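Local structure of solute-binding periplasmic protein of iron/siderophore ABC transporter (Yersinia pestis, 6B2Y) at residues 134-138 and 164-168; 217-223 and 273-279; 232-238 and 256-262; 326-330 and 345-349. The protein probably binds chelated iron in the periplasm, serving as the solute-binding component that delivers it to an iron/siderophore ABC transporter. All coordinates share one frame; numbering follows the deposited sequence.

Contact 1. Residues 134-138 and 164-168; sequences IFGLS and FRNSP
The guanidinium of Arg165 is approached at its edge: Ser138 O and water 1 lie there in its plane, while Leu137 O stands 23° out of it. The amide of Asn166 likewise takes Ser138 O in its own plane. Both flat groups belong to the loop joining strand 159-162 to helix 168-182 and reach the residues just after the adjacent strand 132-136, so the contact joins loops at the C-terminal ends of neighbouring strands of a parallel alpha/beta sheet, at the protein surface. Leu137 O collects three donors: Arg165 NH2 at 2.6 Å, Arg165 NH1 by a weak bond of 3.3 Å, and water 1, whose oxygen in turn accepts from Arg165 NH1 at 2.6 Å. The arginine CG lies opposite the backbone N (chi1 -158°) and the chain bends at chi3, turning its nitrogens onto the carbonyl. A weak bond from Arg165 NH2 to Asn166 OD1 (3.0 Å) links the two side chains and helps orient the amide. Asp163 accepts the backbone N-H groups of Arg165, Asn166 and Ser167. Just beyond Ser138 the chain is not modelled; the last carbonyl before the gap is held by Asn166 ND2, 3.0 Å from Ser138 O with 159° at the hydrogen.

Contact 2. Residues 217-223 and 273-279; sequences SVFIELR and PDIYIAS
Phe219 and Glu221 each use N and O to bond two residues of segment 273-279: Phe219 N donates to Ile275 O at 3.1 Å and Ile277 N to Phe219 O, Glu221 N to Ile277 O at 2.8 Å and Ser279 N to Glu221 O. Ile275 N also bonds Ser217 O. This is the pattern of parallel strands, whose axes here lie at 18° to each other. They are neighbours in a Rossmann-like sheet, with strand 249-250 beyond 217-221 and strand 326-330 beyond 275-280.

Polar side chains add bonds at both ends and on the face of Glu221 and Tyr276. Asp274 N donates to Ser217 OG at 2.8 Å, and Ser217 N to Asp274 OD2 from above the carboxylate plane. Glu221 is extended, CG opposite its backbone N (chi1 -169°), which carries its carboxylate out to Tyr276 OH. That hydroxyl donates to Glu221 OE2 at 2.6 Å, on the anti side but tilted out of the plane of a carboxylate turned 69° from the ring; Arg312 adds a salt bridge to the same oxygen, probably favouring its charged form. Ser279 OG accepts Arg223 N at 2.7 Å and is also hydrogen-bonded to His331.

Apolar contacts lie beneath helices 239-245 and 340-350, where Ile220 CD1 presses on Ile277 CG2 at 3.5 Å, and on the face of Phe219 and Tyr276, where Phe219 CB touches Pro273 CG at 3.9 Å.

Contact 3. Residues 232-238 and 256-262; sequences GTAGKGN and LPGSLGT
Thr233 and Gly261 form the hydrogen-bonded pair of a short two-stranded antiparallel ribbon: Thr233 N reaches Gly261 O at 2.7 Å and Gly261 N returns to Thr233 O at 3.1 Å. Non-hydrogen-bonded pairs flank it, Gly232 with Thr262 and Ala234 with Leu260. Past the strands the grip continues, for two successive N-H groups take two successive carbonyls: Gly235 N binds Ser259 O at 2.8 Å and Lys236 N binds Gly258 O at 3.0 Å. Both donors stand well above the carbonyl planes, consistent with the chain leaving regular strand geometry. Lys236 is the centre of an inverse gamma turn, with a weak bond from Gly237 N to Gly235 O. After it Gly237, at a phi of 142°, brings its CA to 3.8 Å from Ser259 CB.

Side chains close the margins. The lysine chain bends at chi4 (73°), carrying Lys236 NZ to Leu256 O at 3.0 Å, and Lys253 O is a second acceptor for the ammonium. The Leu256 and Thr233 side chains cross, CD1 of the leucine 3.8 Å from CG2 of the threonine, and Leu260 CD2 lies against the amide of Asn238, 3.5 Å from its OD1.

Further out, Thr233 OG1 is hydrogen-bonded to Ile220 O, Asn238 ND2 donates to Arg165 O, and Asn250 ND2 holds Ala234 O. The vicinal disulfide Cys230-Cys231 immediately precedes Gly232, which itself bonds through its backbone to Leu222. Helix 239-245 starts directly after Asn238, and strand 260-262 is followed by helix 265-271, so the ribbon is part of the long connection between sheet strands 217-221 and 275-280.

Contact 4. Residues 326-330 and 345-349; sequences SYAIW and SFAKW
Tyr327 and Trp349 form an offset (parallel-displaced) stack: the tyrosine ring and the five-membered ring of the indole have centroids 4.1 Å apart and planes at 18°. Both side chains have CG anti to the carbonyl carbon (chi1 -46° for Tyr327, -64° for Trp349), which lays the rings over each other. They slide past each other in opposite directions, so each beta carbon ends over its partner's ring. Tyr327 CB stands 3.4 Å from the centroid of the Trp349 six-membered ring, and Trp349 CB 3.9 Å from that of the Tyr327 ring, two CH-pi contacts that flank the stack. The other face of the indole carries Ser345 O toward its rim, 3.2 Å above the plane, which also accepts the helical bond from Trp349 N; the indole is therefore sandwiched between its own helix and the strand. Its far corner, Trp349 CH2, comes within 3.3 Å of Ala328 O.

Ile329 fills the next position, its CG1 resting 3.9 Å from Phe346 CE1. Phe346 leaves its helix pointing away from the strand, but its chi2 turns the ring so that CE1 reaches back, with Ile329 CB in the ring plane at the edge. At the hydroxyl end of Tyr327, water 2 lies 2.9 Å from Tyr327 OH and gives a weak bond to Trp349 O.

The axes of segments 326-330 and 345-349 run nearly antiparallel, 10.4 Å apart at closest, as in helix-on-sheet packing of an alpha/beta lobe. Strand 326-330 lies between strands 275-280 and 381-383; helix 340-350 covers the Tyr327 and Ile329 face, while helix 299-310 touches Ser326 and Ala328.

How the contacts relate
Contacts 2 and 4 are buried and share one sheet: strands 275-280 and 326-330 are neighbours, probably bonded through Ala278 N to Tyr327 O and Ala278 O to Ile329 N. Contact 2 is chiefly backbone pairing, whereas contact 4 joins that sheet to a helix without one direct hydrogen bond. Contact 3, partly buried and nested within the loop that contact 2 closes, touches it where Leu222 CD1 packs on the backbone of Thr233. Contact 1 belongs to a different sheet and lies at the surface, where arginine and asparagine side chains hold carbonyls. Asn238 connects contacts 1 and 3, its backbone N probably bonding to Asn166 O.

Contact 1. Residues 134-138 and 164-168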
loop_
_atom_site.group_PDB
_atom_site.type_symbol
_atom_site.label_atom_id
_atom_site.label_comp_id
_atom_site.label_asym_id
_atom_site.label_seq_id
_atom_site.Cartn_x
_atom_site.Cartn_y
_atom_site.Cartn_z
ATOM N N ILE A 134 -2.852 14.295 8.928
ATOM C CA ILE A 134 -2.391 13.860 7.609
ATOM C C ILE A 134 -3.524 13.112 6.924
ATOM O O ILE A 134 -4.167 12.258 7.549
ATOM C CB ILE A 134 -1.141 12.965 7.715
ATOM C CG1 ILE A 134 -0.060 13.645 8.568
ATOM C CG2 ILE A 134 -0.616 12.633 6.340
ATOM C CD1 ILE A 134 1.035 12.704 9.022
ATOM N N PHE A 135 -3.780 13.441 5.654
ATOM C CA PHE A 135 -4.745 12.722 4.829
ATOM C C PHE A 135 -4.127 12.377 3.486
ATOM O O PHE A 135 -3.073 12.892 3.111
ATOM C CB PHE A 135 -6.016 13.539 4.570
ATOM C CG PHE A 135 -6.849 13.771 5.787
ATOM C CD1 PHE A 135 -6.501 14.756 6.699
ATOM C CD2 PHE A 135 -7.999 13.032 6.000
ATOM C CE1 PHE A 135 -7.278 14.983 7.815
ATOM C CE2 PHE A 135 -8.774 13.264 7.109
ATOM C CZ PHE A 135 -8.417 14.236 8.011
ATOM N N GLY A 136 -4.823 11.529 2.733
ATOM C CA GLY A 136 -4.439 11.218 1.370
ATOM C C GLY A 136 -5.262 12.033 0.388
ATOM O O GLY A 136 -6.364 12.469 0.705
ATOM N N LEU A 137 -4.690 12.275 -0.795
ATOM C CA LEU A 137 -5.447 12.888 -1.879
ATOM C C LEU A 137 -6.650 12.021 -2.221
ATOM O O LEU A 137 -6.615 10.794 -2.087
ATOM C CB LEU A 137 -4.579 13.045 -3.122
ATOM C CG LEU A 137 -3.474 14.080 -3.164
ATOM C CD1 LEU A 137 -2.884 14.073 -4.565
ATOM C CD2 LEU A 137 -4.012 15.445 -2.806
ATOM N N SER A 138 -7.727 12.666 -2.662
ATOM C CA SER A 138 -8.924 11.918 -3.061
ATOM C C SER A 138 -8.764 11.313 -4.458
ATOM O O SER A 138 -7.943 11.775 -5.260
ATOM C CB SER A 138 -10.162 12.822 -3.007
ATOM O OG SER A 138 -9.829 14.152 -3.362
ATOM N N PHE A 164 0.106 8.144 -1.969
ATOM C CA PHE A 164 0.733 6.880 -2.346
ATOM C C PHE A 164 -0.194 6.025 -3.189
ATOM O O PHE A 164 0.161 4.887 -3.530
ATOM C CB PHE A 164 1.137 6.079 -1.097
ATOM C CG PHE A 164 2.021 6.832 -0.160
ATOM C CD1 PHE A 164 3.351 7.071 -0.490
ATOM C CD2 PHE A 164 1.514 7.322 1.047
ATOM C CE1 PHE A 164 4.182 7.751 0.370
ATOM C CE2 PHE A 164 2.332 8.012 1.913
ATOM C CZ PHE A 164 3.666 8.235 1.574
ATOM N N ARG A 165 -1.372 6.541 -3.532
ATOM C CA ARG A 165 -2.448 5.751 -4.111
ATOM C C ARG A 165 -2.733 6.108 -5.560
ATOM O O ARG A 165 -2.863 5.219 -6.404
ATOM C CB ARG A 165 -3.731 5.939 -3.282
ATOM C CG ARG A 165 -4.748 4.788 -3.465
ATOM C CD ARG A 165 -6.140 5.164 -2.934
ATOM N NE ARG A 165 -6.558 6.426 -3.530
ATOM C CZ ARG A 165 -6.818 7.531 -2.844
ATOM N NH1 ARG A 165 -6.747 7.514 -1.516
ATOM N NH2 ARG A 165 -7.171 8.639 -3.488
ATOM N N ASN A 166 -2.872 7.399 -5.866
ATOM C CA ASN A 166 -3.250 7.799 -7.218
ATOM C C ASN A 166 -2.110 7.556 -8.193
ATOM O O ASN A 166 -2.264 6.860 -9.207
ATOM C CB ASN A 166 -3.655 9.273 -7.233
ATOM C CG ASN A 166 -4.900 9.536 -6.416
ATOM O OD1 ASN A 166 -5.584 8.608 -6.006
ATOM N ND2 ASN A 166 -5.212 10.815 -6.189
ATOM N N SER A 167 -0.950 8.137 -7.910
ATOM C CA SER A 167 0.212 8.021 -8.785
ATOM C C SER A 167 1.442 7.735 -7.944
ATOM O O SER A 167 2.266 8.628 -7.703
ATOM C CB SER A 167 0.380 9.303 -9.603
ATOM O OG SER A 167 -0.898 9.725 -10.082
ATOM N N PRO A 168 1.614 6.493 -7.486
ATOM C CA PRO A 168 2.783 6.196 -6.642
ATOM C C PRO A 168 4.110 6.352 -7.363
ATOM O O PRO A 168 5.116 6.634 -6.704
ATOM C CB PRO A 168 2.545 4.745 -6.183
ATOM C CG PRO A 168 1.538 4.178 -7.125
ATOM C CD PRO A 168 0.703 5.331 -7.610
HETATM O O HOH W 1 -7.442 9.415 0.090
#

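Contact 2. Residues 217-223 and 273-279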
loop_
_atom_site.group_PDB
_atom_site.type_symbol
_atom_site.label_atom_id
_atom_site.label_comp_id
_atom_site.label_asym_id
_atom_site.label_seq_id
_atom_site.Cartn_x
_atom_site.Cartn_y
_atom_site.Cartn_z
ATOM N N SER A 217 1.745 -9.064 -21.115
ATOM C CA SER A 217 0.520 -8.367 -20.758
ATOM C C SER A 217 0.092 -8.843 -19.378
ATOM O O SER A 217 0.298 -10.003 -19.016
ATOM C CB SER A 217 -0.580 -8.612 -21.790
ATOM O OG SER A 217 -0.819 -9.996 -21.975
ATOM N N VAL A 218 -0.460 -7.929 -18.593
ATOM C CA VAL A 218 -0.703 -8.170 -17.175
ATOM C C VAL A 218 -2.085 -7.648 -16.826
ATOM O O VAL A 218 -2.445 -6.524 -17.192
ATOM C CB VAL A 218 0.341 -7.471 -16.278
ATOM C CG1 VAL A 218 0.038 -7.761 -14.781
ATOM C CG2 VAL A 218 1.765 -7.882 -16.644
ATOM N N PHE A 219 -2.841 -8.442 -16.072
ATOM C CA PHE A 219 -4.063 -7.963 -15.441
ATOM C C PHE A 219 -3.939 -8.142 -13.939
ATOM O O PHE A 219 -3.619 -9.244 -13.473
ATOM C CB PHE A 219 -5.309 -8.701 -15.932
ATOM C CG PHE A 219 -6.575 -8.204 -15.291
ATOM C CD1 PHE A 219 -7.069 -6.945 -15.599
ATOM C CD2 PHE A 219 -7.242 -8.968 -14.342
ATOM C CE1 PHE A 219 -8.221 -6.462 -14.996
ATOM C CE2 PHE A 219 -8.400 -8.485 -13.741
ATOM C CZ PHE A 219 -8.885 -7.238 -14.070
ATOM N N ILE A 220 -4.181 -7.069 -13.182
ATOM C CA ILE A 220 -4.219 -7.147 -11.722
ATOM C C ILE A 220 -5.663 -6.987 -11.253
ATOM O O ILE A 220 -6.320 -5.982 -11.542
ATOM C CB ILE A 220 -3.295 -6.112 -11.054
ATOM C CG1 ILE A 220 -3.305 -6.325 -9.530
ATOM C CG2 ILE A 220 -3.702 -4.691 -11.391
ATOM C CD1 ILE A 220 -1.953 -6.263 -8.895
ATOM N N GLU A 221 -6.161 -7.984 -10.529
ATOM C CA GLU A 221 -7.488 -7.915 -9.936
ATOM C C GLU A 221 -7.312 -7.501 -8.482
ATOM O O GLU A 221 -6.880 -8.301 -7.649
ATOM C CB GLU A 221 -8.215 -9.254 -10.050
ATOM C CG GLU A 221 -9.674 -9.126 -9.694
ATOM C CD GLU A 221 -10.389 -10.455 -9.648
ATOM O OE1 GLU A 221 -11.547 -10.472 -9.192
ATOM O OE2 GLU A 221 -9.793 -11.469 -10.063
ATOM N N LEU A 222 -7.620 -6.238 -8.184
ATOM C CA LEU A 222 -7.495 -5.744 -6.817
ATOM C C LEU A 222 -8.624 -6.281 -5.934
ATOM O O LEU A 222 -9.791 -6.292 -6.325
ATOM C CB LEU A 222 -7.503 -4.219 -6.807
ATOM C CG LEU A 222 -6.336 -3.591 -7.564
ATOM C CD1 LEU A 222 -6.545 -2.071 -7.720
ATOM C CD2 LEU A 222 -5.027 -3.884 -6.833
ATOM N N ARG A 223 -8.260 -6.683 -4.718
ATOM C CA ARG A 223 -9.211 -7.281 -3.777
ATOM C C ARG A 223 -10.008 -8.393 -4.441
ATOM O O ARG A 223 -11.235 -8.457 -4.331
ATOM C CB ARG A 223 -10.114 -6.222 -3.163
ATOM C CG ARG A 223 -9.339 -5.031 -2.612
ATOM C CD ARG A 223 -10.255 -3.906 -2.158
ATOM N NE ARG A 223 -11.128 -3.447 -3.233
ATOM C CZ ARG A 223 -12.456 -3.478 -3.167
ATOM N NH1 ARG A 223 -13.186 -3.039 -4.185
ATOM N NH2 ARG A 223 -13.054 -3.951 -2.076
ATOM N N PRO A 273 -4.679 -12.018 -20.890
ATOM C CA PRO A 273 -3.396 -11.521 -20.378
ATOM C C PRO A 273 -2.392 -12.642 -20.169
ATOM O O PRO A 273 -2.740 -13.758 -19.766
ATOM C CB PRO A 273 -3.777 -10.865 -19.044
ATOM C CG PRO A 273 -5.054 -11.564 -18.638
ATOM C CD PRO A 273 -5.775 -11.817 -19.918
ATOM N N ASP A 274 -1.126 -12.321 -20.423
ATOM C CA ASP A 274 -0.060 -13.293 -20.206
ATOM C C ASP A 274 0.065 -13.668 -18.733
ATOM O O ASP A 274 0.352 -14.827 -18.402
ATOM C CB ASP A 274 1.272 -12.746 -20.708
ATOM C CG ASP A 274 1.284 -12.523 -22.203
ATOM O OD1 ASP A 274 0.595 -13.278 -22.928
ATOM O OD2 ASP A 274 1.998 -11.595 -22.651
ATOM N N ILE A 275 -0.142 -12.698 -17.840
ATOM C CA ILE A 275 0.114 -12.844 -16.411
ATOM C C ILE A 275 -1.100 -12.336 -15.644
ATOM O O ILE A 275 -1.687 -11.312 -16.006
ATOM C CB ILE A 275 1.390 -12.073 -16.004
ATOM C CG1 ILE A 275 2.623 -12.730 -16.621
ATOM C CG2 ILE A 275 1.526 -11.967 -14.486
ATOM C CD1 ILE A 275 3.899 -11.960 -16.405
ATOM N N TYR A 276 -1.481 -13.059 -14.584
ATOM C CA TYR A 276 -2.611 -12.698 -13.734
ATOM C C TYR A 276 -2.111 -12.473 -12.315
ATOM O O TYR A 276 -1.359 -13.293 -11.780
ATOM C CB TYR A 276 -3.702 -13.785 -13.740
ATOM C CG TYR A 276 -4.756 -13.564 -12.669
ATOM C CD1 TYR A 276 -5.859 -12.764 -12.913
ATOM C CD2 TYR A 276 -4.637 -14.151 -11.420
ATOM C CE1 TYR A 276 -6.820 -12.547 -11.944
ATOM C CE2 TYR A 276 -5.597 -13.936 -10.431
ATOM C CZ TYR A 276 -6.687 -13.145 -10.705
ATOM O OH TYR A 276 -7.641 -12.919 -9.739
ATOM N N ILE A 277 -2.525 -11.354 -11.714
ATOM C CA ILE A 277 -2.174 -11.009 -10.341
ATOM C C ILE A 277 -3.457 -10.718 -9.583
ATOM O O ILE A 277 -4.310 -9.968 -10.071
ATOM C CB ILE A 277 -1.241 -9.780 -10.263
ATOM C CG1 ILE A 277 -0.027 -9.953 -11.168
ATOM C CG2 ILE A 277 -0.769 -9.559 -8.827
ATOM C CD1 ILE A 277 0.954 -8.782 -11.075
ATOM N N ALA A 278 -3.579 -11.283 -8.382
ATOM C CA ALA A 278 -4.658 -10.953 -7.462
ATOM C C ALA A 278 -4.085 -10.228 -6.250
ATOM O O ALA A 278 -3.022 -10.596 -5.752
ATOM C CB ALA A 278 -5.398 -12.222 -6.998
ATOM N N SER A 279 -4.778 -9.202 -5.768
ATOM C CA SER A 279 -4.394 -8.571 -4.509
ATOM C C SER A 279 -5.395 -8.935 -3.425
ATOM O O SER A 279 -6.581 -9.151 -3.696
ATOM C CB SER A 279 -4.295 -7.036 -4.601
ATOM O OG SER A 279 -5.554 -6.411 -4.403
#

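Contact 3. Residues 232-238 and 256-262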
loop_
_atom_site.group_PDB
_atom_site.type_symbol
_atom_site.label_atom_id
_atom_site.label_comp_id
_atom_site.label_asym_id
_atom_site.label_seq_id
_atom_site.Cartn_x
_atom_site.Cartn_y
_atom_site.Cartn_z
ATOM N N GLY A 232 -12.296 -5.249 -10.015
ATOM C CA GLY A 232 -11.607 -4.011 -9.732
ATOM C C GLY A 232 -10.156 -4.130 -10.147
ATOM O O GLY A 232 -9.569 -5.209 -10.098
ATOM N N THR A 233 -9.584 -3.019 -10.602
ATOM C CA THR A 233 -8.235 -3.063 -11.137
ATOM C C THR A 233 -7.649 -1.657 -11.067
ATOM O O THR A 233 -8.284 -0.725 -10.564
ATOM C CB THR A 233 -8.226 -3.626 -12.566
ATOM O OG1 THR A 233 -6.878 -3.874 -12.974
ATOM C CG2 THR A 233 -8.898 -2.665 -13.548
ATOM N N ALA A 234 -6.418 -1.529 -11.552
ATOM C CA ALA A 234 -5.700 -0.264 -11.645
ATOM C C ALA A 234 -5.484 0.091 -13.106
ATOM O O ALA A 234 -5.119 -0.771 -13.919
ATOM C CB ALA A 234 -4.345 -0.342 -10.936
ATOM N N GLY A 235 -5.699 1.366 -13.435
ATOM C CA GLY A 235 -5.472 1.839 -14.792
ATOM C C GLY A 235 -4.247 2.728 -14.910
ATOM O O GLY A 235 -3.110 2.247 -14.835
ATOM N N LYS A 236 -4.462 4.034 -15.084
ATOM C CA LYS A 236 -3.352 4.983 -15.224
ATOM C C LYS A 236 -2.905 5.498 -13.855
ATOM O O LYS A 236 -3.098 6.665 -13.490
ATOM C CB LYS A 236 -3.753 6.142 -16.128
ATOM C CG LYS A 236 -4.316 5.725 -17.477
ATOM C CD LYS A 236 -5.294 6.800 -17.967
ATOM C CE LYS A 236 -5.339 6.847 -19.479
ATOM N NZ LYS A 236 -6.065 5.663 -19.992
ATOM N N GLY A 237 -2.270 4.602 -13.098
ATOM C CA GLY A 237 -1.799 4.911 -11.769
ATOM C C GLY A 237 -1.991 3.717 -10.857
ATOM O O GLY A 237 -2.169 2.594 -11.324
ATOM N N ASN A 238 -1.944 3.988 -9.554
ATOM C CA ASN A 238 -1.948 2.953 -8.520
ATOM C C ASN A 238 -1.054 1.778 -8.910
ATOM O O ASN A 238 0.064 1.998 -9.378
ATOM C CB ASN A 238 -3.374 2.517 -8.236
ATOM C CG ASN A 238 -3.499 1.774 -6.904
ATOM O OD1 ASN A 238 -3.671 0.563 -6.894
ATOM N ND2 ASN A 238 -3.382 2.493 -5.790
ATOM N N LEU A 256 -9.252 2.543 -18.500
ATOM C CA LEU A 256 -9.795 3.357 -17.427
ATOM C C LEU A 256 -9.297 4.787 -17.560
ATOM O O LEU A 256 -8.163 5.018 -17.995
ATOM C CB LEU A 256 -9.395 2.813 -16.047
ATOM C CG LEU A 256 -9.871 1.394 -15.726
ATOM C CD1 LEU A 256 -9.461 0.974 -14.312
ATOM C CD2 LEU A 256 -11.378 1.308 -15.896
ATOM N N PRO A 257 -10.120 5.764 -17.178
ATOM C CA PRO A 257 -9.688 7.163 -17.248
ATOM C C PRO A 257 -8.750 7.545 -16.113
ATOM O O PRO A 257 -7.912 8.439 -16.263
ATOM C CB PRO A 257 -11.009 7.935 -17.168
ATOM C CG PRO A 257 -11.908 7.051 -16.387
ATOM C CD PRO A 257 -11.535 5.641 -16.785
ATOM N N GLY A 258 -8.878 6.870 -14.978
ATOM C CA GLY A 258 -8.125 7.224 -13.798
ATOM C C GLY A 258 -7.312 6.070 -13.251
ATOM O O GLY A 258 -7.087 5.076 -13.945
ATOM N N SER A 259 -6.869 6.185 -11.999
ATOM C CA SER A 259 -5.924 5.210 -11.464
ATOM C C SER A 259 -6.605 3.929 -10.994
ATOM O O SER A 259 -5.996 2.856 -11.063
ATOM C CB SER A 259 -5.135 5.836 -10.314
ATOM O OG SER A 259 -6.019 6.377 -9.356
ATOM N N LEU A 260 -7.850 4.013 -10.515
ATOM C CA LEU A 260 -8.589 2.854 -10.020
ATOM C C LEU A 260 -9.944 2.759 -10.709
ATOM O O LEU A 260 -10.519 3.771 -11.116
ATOM C CB LEU A 260 -8.791 2.937 -8.502
ATOM C CG LEU A 260 -7.501 2.869 -7.685
ATOM C CD1 LEU A 260 -7.751 3.187 -6.210
ATOM C CD2 LEU A 260 -6.900 1.492 -7.860
ATOM N N GLY A 261 -10.457 1.539 -10.832
ATOM C CA GLY A 261 -11.765 1.349 -11.433
ATOM C C GLY A 261 -12.069 -0.125 -11.614
ATOM O O GLY A 261 -11.298 -0.995 -11.215
ATOM N N THR A 262 -13.221 -0.384 -12.234
ATOM C CA THR A 262 -13.709 -1.735 -12.488
ATOM C C THR A 262 -13.717 -2.010 -13.990
ATOM O O THR A 262 -14.085 -1.144 -14.788
ATOM C CB THR A 262 -15.117 -1.931 -11.902
ATOM O OG1 THR A 262 -15.068 -1.830 -10.473
ATOM C CG2 THR A 262 -15.689 -3.300 -12.263
#

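Contact 4. Residues 326-330 and 345-349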
loop_
_atom_site.group_PDB
_atom_site.type_symbol
_atom_site.label_atom_id
_atom_site.label_comp_id
_atom_site.label_asym_id
_atom_site.label_seq_id
_atom_site.Cartn_x
_atom_site.Cartn_y
_atom_site.Cartn_z
ATOM N N SER A 326 0.269 -17.138 -12.512
ATOM C CA SER A 326 -0.663 -16.499 -11.588
ATOM C C SER A 326 0.027 -16.246 -10.256
ATOM O O SER A 326 0.818 -17.076 -9.784
ATOM C CB SER A 326 -1.923 -17.356 -11.388
ATOM O OG SER A 326 -2.774 -17.296 -12.529
ATOM N N TYR A 327 -0.267 -15.086 -9.657
ATOM C CA TYR A 327 0.438 -14.606 -8.470
ATOM C C TYR A 327 -0.528 -13.807 -7.606
ATOM O O TYR A 327 -1.579 -13.370 -8.072
ATOM C CB TYR A 327 1.655 -13.728 -8.852
ATOM C CG TYR A 327 2.497 -14.344 -9.953
ATOM C CD1 TYR A 327 3.616 -15.098 -9.642
ATOM C CD2 TYR A 327 2.158 -14.181 -11.303
ATOM C CE1 TYR A 327 4.384 -15.676 -10.633
ATOM C CE2 TYR A 327 2.920 -14.773 -12.312
ATOM C CZ TYR A 327 4.034 -15.515 -11.962
ATOM O OH TYR A 327 4.815 -16.110 -12.937
ATOM N N ALA A 328 -0.154 -13.607 -6.338
ATOM C CA ALA A 328 -0.913 -12.726 -5.459
ATOM C C ALA A 328 0.020 -11.768 -4.732
ATOM O O ALA A 328 1.152 -12.117 -4.378
ATOM C CB ALA A 328 -1.757 -13.499 -4.428
ATOM N N ILE A 329 -0.484 -10.552 -4.508
ATOM C CA ILE A 329 0.256 -9.474 -3.865
ATOM C C ILE A 329 -0.592 -8.889 -2.739
ATOM O O ILE A 329 -1.821 -8.826 -2.836
ATOM C CB ILE A 329 0.641 -8.378 -4.892
ATOM C CG1 ILE A 329 1.586 -7.365 -4.254
ATOM C CG2 ILE A 329 -0.624 -7.701 -5.450
ATOM C CD1 ILE A 329 2.981 -7.909 -3.992
ATOM N N TRP A 330 0.077 -8.439 -1.675
ATOM C CA TRP A 330 -0.617 -7.815 -0.543
ATOM C C TRP A 330 -1.275 -6.509 -0.971
ATOM O O TRP A 330 -0.618 -5.621 -1.525
ATOM C CB TRP A 330 0.378 -7.561 0.584
ATOM C CG TRP A 330 -0.172 -7.148 1.923
ATOM C CD1 TRP A 330 -1.079 -7.829 2.693
ATOM C CD2 TRP A 330 0.217 -5.999 2.685
ATOM N NE1 TRP A 330 -1.293 -7.162 3.884
ATOM C CE2 TRP A 330 -0.508 -6.037 3.905
ATOM C CE3 TRP A 330 1.113 -4.940 2.459
ATOM C CZ2 TRP A 330 -0.374 -5.059 4.883
ATOM C CZ3 TRP A 330 1.247 -3.962 3.436
ATOM C CH2 TRP A 330 0.502 -4.023 4.631
ATOM N N SER A 345 8.685 -7.559 -6.540
ATOM C CA SER A 345 8.021 -8.851 -6.712
ATOM C C SER A 345 7.430 -8.985 -8.112
ATOM O O SER A 345 7.571 -10.035 -8.752
ATOM C CB SER A 345 6.925 -9.034 -5.657
ATOM O OG SER A 345 7.493 -9.293 -4.386
ATOM N N PHE A 346 6.770 -7.931 -8.610
ATOM C CA PHE A 346 6.249 -7.965 -9.976
ATOM C C PHE A 346 7.361 -8.253 -10.976
ATOM O O PHE A 346 7.217 -9.112 -11.856
ATOM C CB PHE A 346 5.574 -6.640 -10.343
ATOM C CG PHE A 346 4.245 -6.419 -9.686
ATOM C CD1 PHE A 346 3.838 -7.212 -8.610
ATOM C CD2 PHE A 346 3.410 -5.406 -10.119
ATOM C CE1 PHE A 346 2.620 -6.994 -8.002
ATOM C CE2 PHE A 346 2.195 -5.171 -9.511
ATOM C CZ PHE A 346 1.788 -5.990 -8.442
ATOM N N ALA A 347 8.466 -7.517 -10.870
ATOM C CA ALA A 347 9.556 -7.655 -11.834
ATOM C C ALA A 347 10.121 -9.070 -11.827
ATOM O O ALA A 347 10.378 -9.654 -12.889
ATOM C CB ALA A 347 10.658 -6.651 -11.518
ATOM N N LYS A 348 10.326 -9.629 -10.639
ATOM C CA LYS A 348 10.878 -10.978 -10.537
ATOM C C LYS A 348 9.924 -12.013 -11.121
ATOM O O LYS A 348 10.367 -13.014 -11.700
ATOM C CB LYS A 348 11.210 -11.293 -9.077
ATOM C CG LYS A 348 12.151 -12.479 -8.874
ATOM C CD LYS A 348 12.383 -12.745 -7.403
ATOM C CE LYS A 348 13.169 -14.028 -7.191
ATOM N NZ LYS A 348 14.609 -13.866 -7.532
ATOM N N TRP A 349 8.610 -11.817 -10.951
ATOM C CA TRP A 349 7.648 -12.702 -11.602
ATOM C C TRP A 349 7.689 -12.553 -13.118
ATOM O O TRP A 349 7.635 -13.555 -13.843
ATOM C CB TRP A 349 6.231 -12.424 -11.114
ATOM C CG TRP A 349 6.004 -12.689 -9.667
ATOM C CD1 TRP A 349 6.677 -13.571 -8.870
ATOM C CD2 TRP A 349 5.010 -12.070 -8.836
ATOM N NE1 TRP A 349 6.167 -13.531 -7.585
ATOM C CE2 TRP A 349 5.137 -12.626 -7.545
ATOM C CE3 TRP A 349 4.027 -11.102 -9.062
ATOM C CZ2 TRP A 349 4.325 -12.237 -6.484
ATOM C CZ3 TRP A 349 3.215 -10.721 -8.009
ATOM C CH2 TRP A 349 3.367 -11.288 -6.737
HETATM O O HOH W 2 5.167 -15.038 -15.557
#